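Local coordinates for scarecrow-like protein 3 (Arabidopsis thaliana, PDB 6KPB) that probably acts as a GRAS-family transcription factor in plant development and binds IDD zinc finger proteins such as JACKDAW, at residues A[252-257]-A[344-349]; A[259-264]-A[348-353]; A[198-203]-A[242-247]; A[149-154]-A[441-446]; A[172-177]-A[210-215]. All coordinates share one frame; numbering follows the deposited sequence.

Interaction 1: A[252-257]-A[344-349]; sequences LAVSSV and KVMVVT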
# COMPACT_ATOMS: atom_id res chain seq x y z
N LEU A 252 42.20 -3.67 -2.61
CA LEU A 252 40.76 -3.86 -2.69
C LEU A 252 40.22 -4.43 -1.39
O LEU A 252 40.86 -5.28 -0.76
CB LEU A 252 40.41 -4.80 -3.85
CG LEU A 252 38.93 -4.90 -4.25
CD1 LEU A 252 38.44 -3.56 -4.79
CD2 LEU A 252 38.72 -6.00 -5.27
N ALA A 253 39.04 -3.96 -1.00
CA ALA A 253 38.32 -4.49 0.15
C ALA A 253 36.85 -4.63 -0.23
O ALA A 253 36.29 -3.78 -0.92
CB ALA A 253 38.47 -3.58 1.38
N VAL A 254 36.23 -5.72 0.23
CA VAL A 254 34.84 -6.03 -0.09
C VAL A 254 34.06 -6.10 1.22
O VAL A 254 34.47 -6.78 2.16
CB VAL A 254 34.71 -7.35 -0.87
CG1 VAL A 254 33.25 -7.73 -1.04
CG2 VAL A 254 35.40 -7.23 -2.22
N SER A 255 32.93 -5.39 1.27
CA SER A 255 32.06 -5.35 2.44
C SER A 255 30.70 -5.93 2.07
O SER A 255 30.02 -5.39 1.18
CB SER A 255 31.91 -3.92 2.97
OG SER A 255 30.97 -3.87 4.03
N SER A 256 30.31 -7.00 2.74
CA SER A 256 29.06 -7.70 2.47
C SER A 256 28.22 -7.68 3.75
O SER A 256 28.38 -8.53 4.62
CB SER A 256 29.32 -9.13 1.99
OG SER A 256 28.11 -9.78 1.65
N VAL A 257 27.32 -6.70 3.84
CA VAL A 257 26.47 -6.53 5.01
C VAL A 257 25.11 -7.14 4.69
O VAL A 257 24.32 -6.57 3.93
CB VAL A 257 26.34 -5.05 5.41
CG1 VAL A 257 25.37 -4.90 6.57
CG2 VAL A 257 27.71 -4.49 5.78
N LYS A 344 42.10 -7.62 -0.65
CA LYS A 344 43.01 -7.73 0.48
C LYS A 344 42.28 -8.13 1.75
O LYS A 344 42.87 -8.75 2.64
CB LYS A 344 43.77 -6.42 0.68
CG LYS A 344 45.27 -6.60 0.82
CD LYS A 344 45.97 -5.26 1.00
CE LYS A 344 47.40 -5.47 1.44
NZ LYS A 344 48.13 -4.18 1.58
N VAL A 345 40.99 -7.80 1.84
CA VAL A 345 40.16 -8.24 2.95
C VAL A 345 38.71 -8.25 2.49
O VAL A 345 38.28 -7.38 1.73
CB VAL A 345 40.35 -7.36 4.21
CG1 VAL A 345 39.79 -5.96 3.99
CG2 VAL A 345 39.71 -8.01 5.43
N MET A 346 37.96 -9.26 2.93
CA MET A 346 36.51 -9.29 2.78
C MET A 346 35.89 -9.36 4.16
O MET A 346 36.24 -10.23 4.97
CB MET A 346 36.06 -10.48 1.93
CG MET A 346 34.54 -10.59 1.82
SD MET A 346 33.99 -11.92 0.73
CE MET A 346 34.51 -13.36 1.65
N VAL A 347 34.96 -8.45 4.44
CA VAL A 347 34.28 -8.39 5.72
C VAL A 347 32.82 -8.77 5.51
O VAL A 347 32.15 -8.24 4.61
CB VAL A 347 34.42 -7.00 6.37
CG1 VAL A 347 35.87 -6.75 6.76
CG2 VAL A 347 33.94 -5.91 5.43
N VAL A 348 32.34 -9.71 6.32
CA VAL A 348 31.02 -10.30 6.15
C VAL A 348 30.23 -10.09 7.43
O VAL A 348 30.68 -10.48 8.52
CB VAL A 348 31.10 -11.79 5.80
CG1 VAL A 348 29.70 -12.37 5.66
CG2 VAL A 348 31.91 -12.01 4.53
N THR A 349 29.06 -9.47 7.31
CA THR A 349 28.10 -9.35 8.40
C THR A 349 26.85 -10.11 8.00
O THR A 349 26.24 -9.81 6.97
CB THR A 349 27.78 -7.88 8.71
OG1 THR A 349 28.97 -7.20 9.12
CG2 THR A 349 26.75 -7.79 9.82
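Val254 bonds through its N to Val345 O and through its O to Val347 N, in the middle of a parallel strand pair, 252-257 beside 344-349, within the Rossmann-like sheet of the GRAS domain. The example illustrates how a parallel ladder satisfies peptide groups in alternation. On 252-257 the even-numbered residues bond across the contact: Val254 N donates a hydrogen bond to Val345 O (3.0 Å), Val254 O accepts from Val347 N (2.9 Å), and Ser256 N continues to Val347 O (2.9 Å). The ladder ends with Thr349 N on Ser256 O (2.9 Å), and at the other end with Lys344 N on Leu252 O (2.7 Å). The odd residues Ala253 and Ser255 turn their peptides the other way, to His168, Ile170 and Leu172, so strand 251-257 is bonded along both edges; Met346 likewise pairs with Trp480 on the far side of its own strand.

Three polar side chains find partners outside the pair. Ser255 OG bonds to Gln179, Thr349 OG1 to Ser149, and Lys344 reaches a salt bridge with Glu164. The two faces differ in what they pack against: Ala253, Val257, Val345 and Val347 pack against helix 145-160, whereas on the other face Leu252 touches Val246 and Leu341, and Ser256 touches Leu172. Val347 stands with CG2 in the crowded position between its own N and carbonyl carbon (chi1 -67° for CG1), and this methyl presses against the neighbouring strand, with Val347 CG2 only 3.4 Å from Val254 O.

Interaction 2: A[259-264]-A[348-353]; sequences QLHTFL and VTEQDS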
# COMPACT_ATOMS: atom_id res chain seq x y z
N GLN A 259 24.17 -9.64 2.87
CA GLN A 259 23.91 -9.92 1.46
C GLN A 259 24.28 -11.33 1.03
O GLN A 259 23.77 -11.78 -0.00
CB GLN A 259 24.67 -8.92 0.57
CG GLN A 259 24.26 -7.48 0.78
CD GLN A 259 22.76 -7.29 0.74
OE1 GLN A 259 22.10 -7.70 -0.20
NE2 GLN A 259 22.22 -6.67 1.78
N LEU A 260 25.13 -12.03 1.77
CA LEU A 260 25.61 -13.33 1.29
C LEU A 260 24.51 -14.38 1.31
O LEU A 260 24.42 -15.20 0.38
CB LEU A 260 26.80 -13.78 2.14
CG LEU A 260 27.93 -14.46 1.36
CD1 LEU A 260 28.41 -13.55 0.24
CD2 LEU A 260 29.08 -14.82 2.29
N HIS A 261 23.66 -14.37 2.34
CA HIS A 261 22.59 -15.37 2.43
C HIS A 261 21.60 -15.26 1.28
O HIS A 261 20.85 -16.21 1.04
CB HIS A 261 21.87 -15.24 3.77
CG HIS A 261 21.12 -13.95 3.94
ND1 HIS A 261 21.53 -12.97 4.82
CD2 HIS A 261 19.99 -13.49 3.36
CE1 HIS A 261 20.69 -11.96 4.77
NE2 HIS A 261 19.75 -12.24 3.89
N THR A 262 21.58 -14.13 0.57
CA THR A 262 20.70 -13.98 -0.58
C THR A 262 20.96 -15.05 -1.63
O THR A 262 20.02 -15.55 -2.27
CB THR A 262 20.87 -12.57 -1.17
OG1 THR A 262 20.17 -11.62 -0.36
CG2 THR A 262 20.36 -12.50 -2.60
N PHE A 263 22.22 -15.43 -1.81
CA PHE A 263 22.59 -16.35 -2.88
C PHE A 263 22.25 -17.80 -2.59
O PHE A 263 22.44 -18.65 -3.47
CB PHE A 263 24.09 -16.23 -3.17
CG PHE A 263 24.49 -14.90 -3.75
CD1 PHE A 263 24.81 -13.84 -2.93
CD2 PHE A 263 24.55 -14.73 -5.12
CE1 PHE A 263 25.18 -12.62 -3.46
CE2 PHE A 263 24.92 -13.51 -5.66
CZ PHE A 263 25.23 -12.46 -4.83
N LEU A 264 21.75 -18.12 -1.40
CA LEU A 264 21.37 -19.50 -1.09
C LEU A 264 20.05 -19.91 -1.73
O LEU A 264 19.66 -21.08 -1.61
CB LEU A 264 21.29 -19.71 0.43
CG LEU A 264 22.57 -19.56 1.25
CD1 LEU A 264 22.33 -20.00 2.69
CD2 LEU A 264 23.71 -20.34 0.64
N VAL A 348 32.34 -9.71 6.32
CA VAL A 348 31.02 -10.30 6.15
C VAL A 348 30.23 -10.09 7.43
O VAL A 348 30.68 -10.48 8.52
CB VAL A 348 31.10 -11.79 5.80
CG1 VAL A 348 29.70 -12.37 5.66
CG2 VAL A 348 31.91 -12.01 4.53
N THR A 349 29.06 -9.47 7.31
CA THR A 349 28.10 -9.35 8.40
C THR A 349 26.85 -10.11 8.00
O THR A 349 26.24 -9.81 6.97
CB THR A 349 27.78 -7.88 8.71
OG1 THR A 349 28.97 -7.20 9.12
CG2 THR A 349 26.75 -7.79 9.82
N GLU A 350 26.47 -11.09 8.82
CA GLU A 350 25.35 -11.97 8.50
C GLU A 350 24.54 -12.25 9.75
O GLU A 350 25.04 -12.16 10.87
CB GLU A 350 25.84 -13.29 7.89
CG GLU A 350 25.96 -13.28 6.38
CD GLU A 350 24.62 -13.11 5.70
OE1 GLU A 350 24.58 -12.47 4.62
OE2 GLU A 350 23.61 -13.60 6.24
N GLN A 351 23.27 -12.59 9.53
CA GLN A 351 22.46 -13.13 10.62
C GLN A 351 23.07 -14.43 11.12
O GLN A 351 23.63 -15.21 10.35
CB GLN A 351 21.02 -13.38 10.15
CG GLN A 351 20.14 -12.14 10.06
CD GLN A 351 20.23 -11.47 8.70
OE1 GLN A 351 21.11 -11.76 7.90
NE2 GLN A 351 19.29 -10.56 8.44
N ASP A 352 22.98 -14.65 12.43
CA ASP A 352 23.53 -15.84 13.05
C ASP A 352 22.39 -16.69 13.61
O ASP A 352 22.23 -16.83 14.83
CB ASP A 352 24.54 -15.47 14.14
CG ASP A 352 25.51 -16.59 14.44
OD1 ASP A 352 25.19 -17.75 14.12
OD2 ASP A 352 26.60 -16.31 14.97
N SER A 353 21.59 -17.25 12.71
CA SER A 353 20.48 -18.11 13.09
C SER A 353 20.22 -19.10 11.97
O SER A 353 20.39 -18.78 10.79
CB SER A 353 19.21 -17.30 13.38
OG SER A 353 19.43 -16.35 14.40
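The imidazole of His261 and the carboxylate of Glu350 stand almost perpendicular, their planes 85° apart, yet their bond is well aimed. Glu350 OE2 lies in the ring plane at its edge and accepts the ND1-H bond through its syn lone pair (ND1 to OE2 2.6 Å, 162° at the hydrogen). The other oxygen serves the backbone: His261 N reaches Glu350 OE1 at 3.1 Å from well above the carboxylate plane, and Leu260 N adds a weak, bent bond to the same atom. CG of His261 is folded back over its own main chain (chi1 65°), bringing ND1 to the side of the amide N-H. Gln351, bent at chi2, brings OE1 obliquely to 3.2 Å from His261 CE1. Away from the charges, Leu260 CD2 meets Val348 CG1 at 4.2 Å.

At the ring's other nitrogen, NE2 bonds to Glu414, so two carboxylates flank this buried histidine and may well stabilise its protonated form. With an alanine in place of Glu350, ND1 and the backbone N of His261 would lose the carboxylate they share, one oxygen each, and the ring, still bonded to Glu414 and packed on His416, would probably be freer to turn. The arrangement is a His-carboxylate hydrogen bond fastening a short 3-10 turn to the C-terminal end of strand 345-351, which joins the parallel and antiparallel parts of the Rossmann-like sheet.

Interaction 3: A[198-203]-A[242-247]; sequences RITGVH and EQLRVK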
# COMPACT_ATOMS: atom_id res chain seq x y z
N ARG A 198 38.76 5.12 -3.34
CA ARG A 198 37.69 4.89 -4.29
C ARG A 198 36.68 3.95 -3.66
O ARG A 198 37.05 2.92 -3.08
CB ARG A 198 38.23 4.31 -5.60
CG ARG A 198 37.15 3.93 -6.61
CD ARG A 198 37.64 4.13 -8.03
NE ARG A 198 36.88 3.34 -8.99
CZ ARG A 198 37.27 2.17 -9.47
NH1 ARG A 198 36.51 1.51 -10.34
NH2 ARG A 198 38.43 1.65 -9.09
N ILE A 199 35.40 4.31 -3.75
CA ILE A 199 34.32 3.50 -3.20
C ILE A 199 33.33 3.21 -4.32
O ILE A 199 32.85 4.13 -4.99
CB ILE A 199 33.62 4.20 -2.02
CG1 ILE A 199 34.60 4.39 -0.87
CG2 ILE A 199 32.40 3.40 -1.58
CD1 ILE A 199 33.96 4.94 0.38
N THR A 200 33.03 1.93 -4.52
CA THR A 200 32.04 1.48 -5.49
C THR A 200 30.80 1.04 -4.73
O THR A 200 30.85 0.08 -3.95
CB THR A 200 32.58 0.35 -6.36
OG1 THR A 200 33.72 0.80 -7.08
CG2 THR A 200 31.52 -0.12 -7.34
N GLY A 201 29.68 1.74 -4.96
CA GLY A 201 28.44 1.46 -4.26
C GLY A 201 27.45 0.73 -5.15
O GLY A 201 27.12 1.19 -6.24
N VAL A 202 26.95 -0.40 -4.65
CA VAL A 202 25.99 -1.23 -5.37
C VAL A 202 24.66 -1.16 -4.65
O VAL A 202 24.57 -1.42 -3.44
CB VAL A 202 26.48 -2.69 -5.48
CG1 VAL A 202 25.44 -3.54 -6.20
CG2 VAL A 202 27.81 -2.75 -6.20
N HIS A 203 23.61 -0.79 -5.39
CA HIS A 203 22.25 -0.76 -4.86
C HIS A 203 21.29 -0.79 -6.04
O HIS A 203 21.67 -0.50 -7.17
CB HIS A 203 22.01 0.48 -3.99
CG HIS A 203 20.89 0.32 -3.01
ND1 HIS A 203 19.59 0.70 -3.30
CD2 HIS A 203 20.86 -0.16 -1.75
CE1 HIS A 203 18.82 0.45 -2.26
NE2 HIS A 203 19.57 -0.07 -1.30
N GLU A 242 32.54 -7.20 -14.14
CA GLU A 242 32.95 -6.12 -15.03
C GLU A 242 32.35 -4.79 -14.62
O GLU A 242 33.00 -3.74 -14.76
CB GLU A 242 32.57 -6.46 -16.48
N GLN A 243 31.13 -4.80 -14.09
CA GLN A 243 30.49 -3.58 -13.60
C GLN A 243 31.25 -2.92 -12.45
O GLN A 243 31.16 -1.70 -12.29
CB GLN A 243 29.05 -3.88 -13.17
CG GLN A 243 28.26 -4.70 -14.17
CD GLN A 243 26.77 -4.61 -13.94
OE1 GLN A 243 26.09 -5.62 -13.77
NE2 GLN A 243 26.24 -3.38 -13.95
N LEU A 244 31.99 -3.69 -11.65
CA LEU A 244 32.75 -3.11 -10.56
C LEU A 244 33.95 -2.30 -11.04
O LEU A 244 34.41 -1.42 -10.31
CB LEU A 244 33.23 -4.20 -9.60
CG LEU A 244 32.10 -5.01 -8.96
CD1 LEU A 244 32.63 -6.15 -8.11
CD2 LEU A 244 31.21 -4.09 -8.14
N ARG A 245 34.47 -2.59 -12.23
CA ARG A 245 35.53 -1.79 -12.86
C ARG A 245 36.74 -1.61 -11.96
O ARG A 245 37.28 -0.52 -11.82
CB ARG A 245 35.00 -0.42 -13.30
CG ARG A 245 34.23 -0.42 -14.61
CD ARG A 245 33.54 0.93 -14.86
NE ARG A 245 32.87 0.95 -16.16
CZ ARG A 245 31.70 0.37 -16.41
NH1 ARG A 245 31.06 -0.27 -15.45
NH2 ARG A 245 31.17 0.43 -17.63
N VAL A 246 37.19 -2.70 -11.33
CA VAL A 246 38.38 -2.63 -10.51
C VAL A 246 39.61 -2.47 -11.40
O VAL A 246 39.74 -3.17 -12.41
CB VAL A 246 38.55 -3.88 -9.63
CG1 VAL A 246 39.47 -3.59 -8.46
CG2 VAL A 246 37.20 -4.38 -9.15
N LYS A 247 40.49 -1.54 -11.04
CA LYS A 247 41.72 -1.31 -11.77
C LYS A 247 42.85 -2.13 -11.16
O LYS A 247 42.74 -2.68 -10.07
CB LYS A 247 42.06 0.18 -11.78
CG LYS A 247 41.09 1.02 -12.61
CD LYS A 247 41.11 2.49 -12.20
CE LYS A 247 40.15 3.30 -13.06
NZ LYS A 247 39.94 4.67 -12.52
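Arg198 and Arg245 meet where the link leading into strand 251-257 passes strand 196-203, one of the parallel strands of the Rossmann-like sheet. Residues 242-247 comprise the end of a short, weakly bonded helix and the loop after it, and the principle at work is that alternate residues of a strand present one face to such a link.

The first is Arg198, whose buried side chain leaves the strand with CG trans to the amide nitrogen (chi1 175°). Its NH1 donates to Arg245 O at 2.6 Å, with the oxygen at the edge of the guanidinium, near its plane; seen from the carbonyl, the donor sits 50° above the plane and away from the lone pairs. Arg245, the first residue past the helix, has positive phi, consistent with a chain turn that leaves its carbonyl facing Arg198. The same guanidinium forms a salt bridge through NH2 with Glu250, which also accepts from Lys247 N, so one acid ties together the strand and the loop. The aliphatic part of Lys247 crosses Arg198 at about a right angle, its CD 4.2 Å from Arg198 NH2.

Thr200 comes next. Its OG1 is engaged with His168 and Asn230, while CG2 turns to the leucine, 4.1 Å from Leu244 CD2. Two residues on, Val202 completes the row. Its CG2, trans to its own carbonyl carbon, meets the same Leu244 methyl, CD2, at 4.1 Å.

Interaction 4: A[149-154]-A[441-446]; sequences SYLLTN and MLQARR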
# COMPACT_ATOMS: atom_id res chain seq x y z
N SER A 149 28.99 -3.49 13.52
CA SER A 149 29.49 -4.03 12.26
C SER A 149 30.38 -3.01 11.55
O SER A 149 31.50 -3.33 11.15
CB SER A 149 28.31 -4.43 11.37
OG SER A 149 28.76 -4.88 10.10
N TYR A 150 29.90 -1.77 11.41
CA TYR A 150 30.68 -0.74 10.73
C TYR A 150 32.01 -0.51 11.43
O TYR A 150 33.05 -0.40 10.78
CB TYR A 150 29.88 0.56 10.65
CG TYR A 150 28.65 0.47 9.77
CD1 TYR A 150 28.51 -0.54 8.82
CD2 TYR A 150 27.63 1.41 9.88
CE1 TYR A 150 27.39 -0.61 8.02
CE2 TYR A 150 26.51 1.35 9.08
CZ TYR A 150 26.39 0.34 8.15
OH TYR A 150 25.27 0.27 7.36
N LEU A 151 31.99 -0.43 12.76
CA LEU A 151 33.23 -0.20 13.51
C LEU A 151 34.22 -1.33 13.28
O LEU A 151 35.40 -1.09 13.00
CB LEU A 151 32.92 -0.04 15.00
CG LEU A 151 33.97 0.53 15.96
CD1 LEU A 151 33.28 1.02 17.22
CD2 LEU A 151 35.05 -0.49 16.31
N LEU A 152 33.76 -2.58 13.39
CA LEU A 152 34.66 -3.72 13.26
C LEU A 152 35.20 -3.85 11.84
O LEU A 152 36.39 -4.12 11.65
CB LEU A 152 33.95 -5.00 13.68
CG LEU A 152 33.67 -5.15 15.18
CD1 LEU A 152 32.79 -6.36 15.46
CD2 LEU A 152 34.99 -5.25 15.95
N THR A 153 34.34 -3.65 10.84
CA THR A 153 34.78 -3.82 9.45
C THR A 153 35.70 -2.69 9.02
O THR A 153 36.65 -2.91 8.25
CB THR A 153 33.58 -3.93 8.52
OG1 THR A 153 32.81 -2.73 8.60
CG2 THR A 153 32.71 -5.11 8.91
N ASN A 154 35.44 -1.46 9.48
CA ASN A 154 36.32 -0.35 9.14
C ASN A 154 37.71 -0.54 9.74
O ASN A 154 38.71 -0.23 9.09
CB ASN A 154 35.71 0.97 9.62
CG ASN A 154 34.54 1.42 8.77
OD1 ASN A 154 34.28 0.86 7.70
ND2 ASN A 154 33.82 2.44 9.23
N MET A 441 37.44 -5.15 19.06
CA MET A 441 36.41 -5.81 19.85
C MET A 441 36.12 -5.03 21.13
O MET A 441 34.97 -4.91 21.55
CB MET A 441 36.82 -7.24 20.17
CG MET A 441 36.97 -8.14 18.96
SD MET A 441 35.37 -8.69 18.33
CE MET A 441 34.90 -9.85 19.61
N LEU A 442 37.17 -4.49 21.76
CA LEU A 442 36.98 -3.71 22.97
C LEU A 442 36.21 -2.43 22.68
O LEU A 442 35.34 -2.03 23.46
CB LEU A 442 38.33 -3.39 23.61
CG LEU A 442 38.29 -2.69 24.96
CD1 LEU A 442 37.67 -3.60 26.02
CD2 LEU A 442 39.69 -2.24 25.38
N GLN A 443 36.51 -1.77 21.56
CA GLN A 443 35.77 -0.57 21.18
C GLN A 443 34.31 -0.88 20.90
O GLN A 443 33.42 -0.09 21.23
CB GLN A 443 36.42 0.10 19.97
CG GLN A 443 37.54 1.06 20.32
CD GLN A 443 38.35 1.48 19.12
OE1 GLN A 443 38.03 1.14 17.98
NE2 GLN A 443 39.43 2.23 19.36
N ALA A 444 34.04 -2.04 20.29
CA ALA A 444 32.67 -2.42 20.01
C ALA A 444 31.90 -2.70 21.30
O ALA A 444 30.71 -2.37 21.40
CB ALA A 444 32.64 -3.64 19.09
N ARG A 445 32.56 -3.30 22.29
CA ARG A 445 31.91 -3.52 23.58
C ARG A 445 31.60 -2.20 24.28
O ARG A 445 30.53 -2.03 24.86
CB ARG A 445 32.77 -4.40 24.47
CG ARG A 445 32.96 -5.83 23.98
CD ARG A 445 33.55 -6.69 25.09
NE ARG A 445 34.56 -7.62 24.59
CZ ARG A 445 34.33 -8.90 24.32
NH1 ARG A 445 33.12 -9.41 24.52
NH2 ARG A 445 35.30 -9.68 23.87
N ARG A 446 32.54 -1.25 24.23
CA ARG A 446 32.30 0.07 24.80
C ARG A 446 31.14 0.77 24.11
O ARG A 446 30.38 1.51 24.75
CB ARG A 446 33.56 0.93 24.70
CG ARG A 446 34.62 0.59 25.74
CD ARG A 446 35.97 1.18 25.36
NE ARG A 446 36.94 1.04 26.43
CZ ARG A 446 38.26 1.14 26.26
NH1 ARG A 446 38.76 1.39 25.06
NH2 ARG A 446 39.08 1.00 27.30
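Leu151 and Leu152, side by side on one helix, reach the facing helix by different first torsions. Leu151 sets CG trans to its own amide nitrogen (chi1 -165°), which directs its CD2 methyl onto Gln443. Leu152 instead has CG trans to the carbonyl carbon (chi1 -71°), and its CD2 swings toward Met441 and Ala444.

Leu151 CD2 lies 3.8 Å from Gln443 OE1 and 4.0 Å from Gln443 CB, the two side chains crossing at about a right angle, so that the methyl touches both the glutamine's CB and its amide oxygen. Leu152 CD2 comes up against the backbone, 4.0 Å from Met441 N, and meets Met441 SD and Ala444 CB, each at 4.2 Å.

This is an antiparallel helix pair, with segment axes 9.5 Å apart at an angle of 164°, and it packs without a hydrogen bond between the two segments. It joins helix 145-160, which lies on the parallel sheet of the Rossmann-like core, to helix 438-448 in the SAW region near the C-terminus. Leu436, Ile458 and Ala465 also line Leu152, Met441 and Ala444. The small side chain of Ala444 is consistent with the close approach of the backbones, its CA 6.9 Å from Leu151 CA.

Interaction 5: A[172-177]-A[210-215]; sequences LDASEP and EQMAHR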
# COMPACT_ATOMS: atom_id res chain seq x y z
N LEU A 172 28.61 -3.77 -1.29
CA LEU A 172 27.59 -4.55 -1.99
C LEU A 172 26.17 -4.11 -1.64
O LEU A 172 25.24 -4.45 -2.38
CB LEU A 172 27.77 -6.04 -1.67
CG LEU A 172 29.13 -6.63 -2.03
CD1 LEU A 172 29.14 -8.13 -1.80
CD2 LEU A 172 29.50 -6.31 -3.48
N ASP A 173 25.98 -3.39 -0.54
CA ASP A 173 24.68 -2.81 -0.19
C ASP A 173 24.95 -1.40 0.33
O ASP A 173 25.08 -1.18 1.54
CB ASP A 173 23.93 -3.66 0.83
CG ASP A 173 22.59 -3.07 1.21
OD1 ASP A 173 22.54 -2.19 2.09
OD2 ASP A 173 21.57 -3.47 0.59
N ALA A 174 25.05 -0.45 -0.60
CA ALA A 174 25.41 0.93 -0.27
C ALA A 174 24.15 1.73 0.06
O ALA A 174 23.68 2.58 -0.70
CB ALA A 174 26.18 1.55 -1.42
N SER A 175 23.61 1.45 1.25
CA SER A 175 22.39 2.10 1.72
C SER A 175 22.64 3.14 2.80
O SER A 175 21.99 4.19 2.80
CB SER A 175 21.41 1.05 2.26
OG SER A 175 22.06 0.12 3.11
N GLU A 176 23.58 2.91 3.71
CA GLU A 176 23.85 3.84 4.80
C GLU A 176 25.23 4.47 4.62
O GLU A 176 26.25 3.76 4.71
CB GLU A 176 23.76 3.14 6.15
CG GLU A 176 24.08 4.06 7.33
CD GLU A 176 23.11 5.22 7.43
OE1 GLU A 176 21.89 4.98 7.49
OE2 GLU A 176 23.58 6.38 7.43
N PRO A 177 25.32 5.78 4.37
CA PRO A 177 26.64 6.41 4.20
C PRO A 177 27.44 6.54 5.49
O PRO A 177 28.62 6.88 5.42
CB PRO A 177 26.30 7.79 3.62
CG PRO A 177 24.91 8.06 4.08
CD PRO A 177 24.22 6.72 4.10
N GLU A 210 22.30 8.24 -4.91
CA GLU A 210 22.47 9.69 -5.03
C GLU A 210 22.74 10.33 -3.67
O GLU A 210 23.61 11.20 -3.55
CB GLU A 210 21.24 10.31 -5.67
CG GLU A 210 20.94 9.82 -7.08
CD GLU A 210 19.71 10.48 -7.67
OE1 GLU A 210 19.56 10.47 -8.91
OE2 GLU A 210 18.89 11.01 -6.89
N GLN A 211 22.01 9.91 -2.63
CA GLN A 211 22.22 10.48 -1.31
C GLN A 211 23.58 10.10 -0.75
O GLN A 211 24.28 10.94 -0.17
CB GLN A 211 21.10 10.03 -0.36
CG GLN A 211 19.73 10.55 -0.74
CD GLN A 211 18.68 10.22 0.31
OE1 GLN A 211 17.48 10.34 0.06
NE2 GLN A 211 19.13 9.81 1.48
N MET A 212 23.98 8.83 -0.90
CA MET A 212 25.29 8.42 -0.43
C MET A 212 26.40 9.16 -1.16
O MET A 212 27.33 9.69 -0.55
CB MET A 212 25.47 6.91 -0.58
CG MET A 212 26.91 6.46 -0.42
SD MET A 212 27.09 4.69 -0.20
CE MET A 212 26.07 4.41 1.24
N ALA A 213 26.31 9.21 -2.50
CA ALA A 213 27.32 9.90 -3.29
C ALA A 213 27.44 11.36 -2.87
O ALA A 213 28.55 11.87 -2.68
CB ALA A 213 26.98 9.80 -4.77
N HIS A 214 26.30 12.04 -2.71
CA HIS A 214 26.33 13.44 -2.30
C HIS A 214 26.98 13.61 -0.93
O HIS A 214 27.80 14.52 -0.73
CB HIS A 214 24.91 14.02 -2.29
CG HIS A 214 24.83 15.41 -1.75
ND1 HIS A 214 24.58 15.68 -0.42
CD2 HIS A 214 24.97 16.61 -2.36
CE1 HIS A 214 24.56 16.99 -0.23
NE2 HIS A 214 24.80 17.58 -1.39
N ARG A 215 26.64 12.74 0.02
CA ARG A 215 27.17 12.88 1.37
C ARG A 215 28.66 12.54 1.42
O ARG A 215 29.42 13.18 2.14
CB ARG A 215 26.39 12.01 2.35
CG ARG A 215 26.52 12.44 3.80
CD ARG A 215 25.15 12.70 4.41
NE ARG A 215 25.16 12.51 5.86
CZ ARG A 215 24.76 11.39 6.47
NH1 ARG A 215 24.33 10.37 5.75
NH2 ARG A 215 24.80 11.31 7.79
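In the turn that follows the VHIID strand, Ala174 and Pro177 close on Met212 of helix 206-223. Met212 reaches out with CG trans to its backbone nitrogen (chi1 166°) and a bend at chi3 that folds the methyl over the turn. Its SD lies 3.5 Å from Ala174 CB, while CE sits against the Glu176-Pro177 peptide, 3.5 Å from both Glu176 C and Pro177 N. The proline ring contributes CD, 4.1 Å from Met212 CE.

This loop joins the first parallel strand of the Rossmann-like fold to the helix after it; it includes an inverse gamma turn centred on Ala174, with Ser175 OG donating to Asp173 OD1 at 2.6 Å. Glu176 then turns its carboxylate forward to the start of helix 178-189, making a weak bond to Ala178 N.

Arg215 approaches the proline at about a right angle, CZ 4.1 Å from Pro177 CG; its NH1 is modelled closer still, a doubtful detail. A glycine in place of Pro177 would remove the ring beside Met212 CE, and would probably open a gap there and leave the methyl freer to turn. Pro177 CB, like CD, lies 4.1 Å from that methyl carbon, CE of Met212.

Overall arrangement
Taken together, the contacts show a sheet and its coverings tied by shared residues in one case and by direct touches in the others. Interactions 1 and 2 use successive parts of strand 345-351, sharing Val348 and Thr349, with centres 13 Å apart. Thr349 also connects them to interaction 4, its OG1 2.5 Å from Ser149 OG, a probable hydrogen bond; along the chain, interaction 4 encloses all the others. Interaction 5 borders interaction 3 through Val202 O and Ala174 N (3.0 Å), and interaction 1 through Ser255 O and Leu172 N (3.3 Å). Interaction 3 also touches interaction 1, where Leu252 CD1 packs on Val246 CG1. Interactions 3 and 4 do not meet, their centres about 25 Å apart.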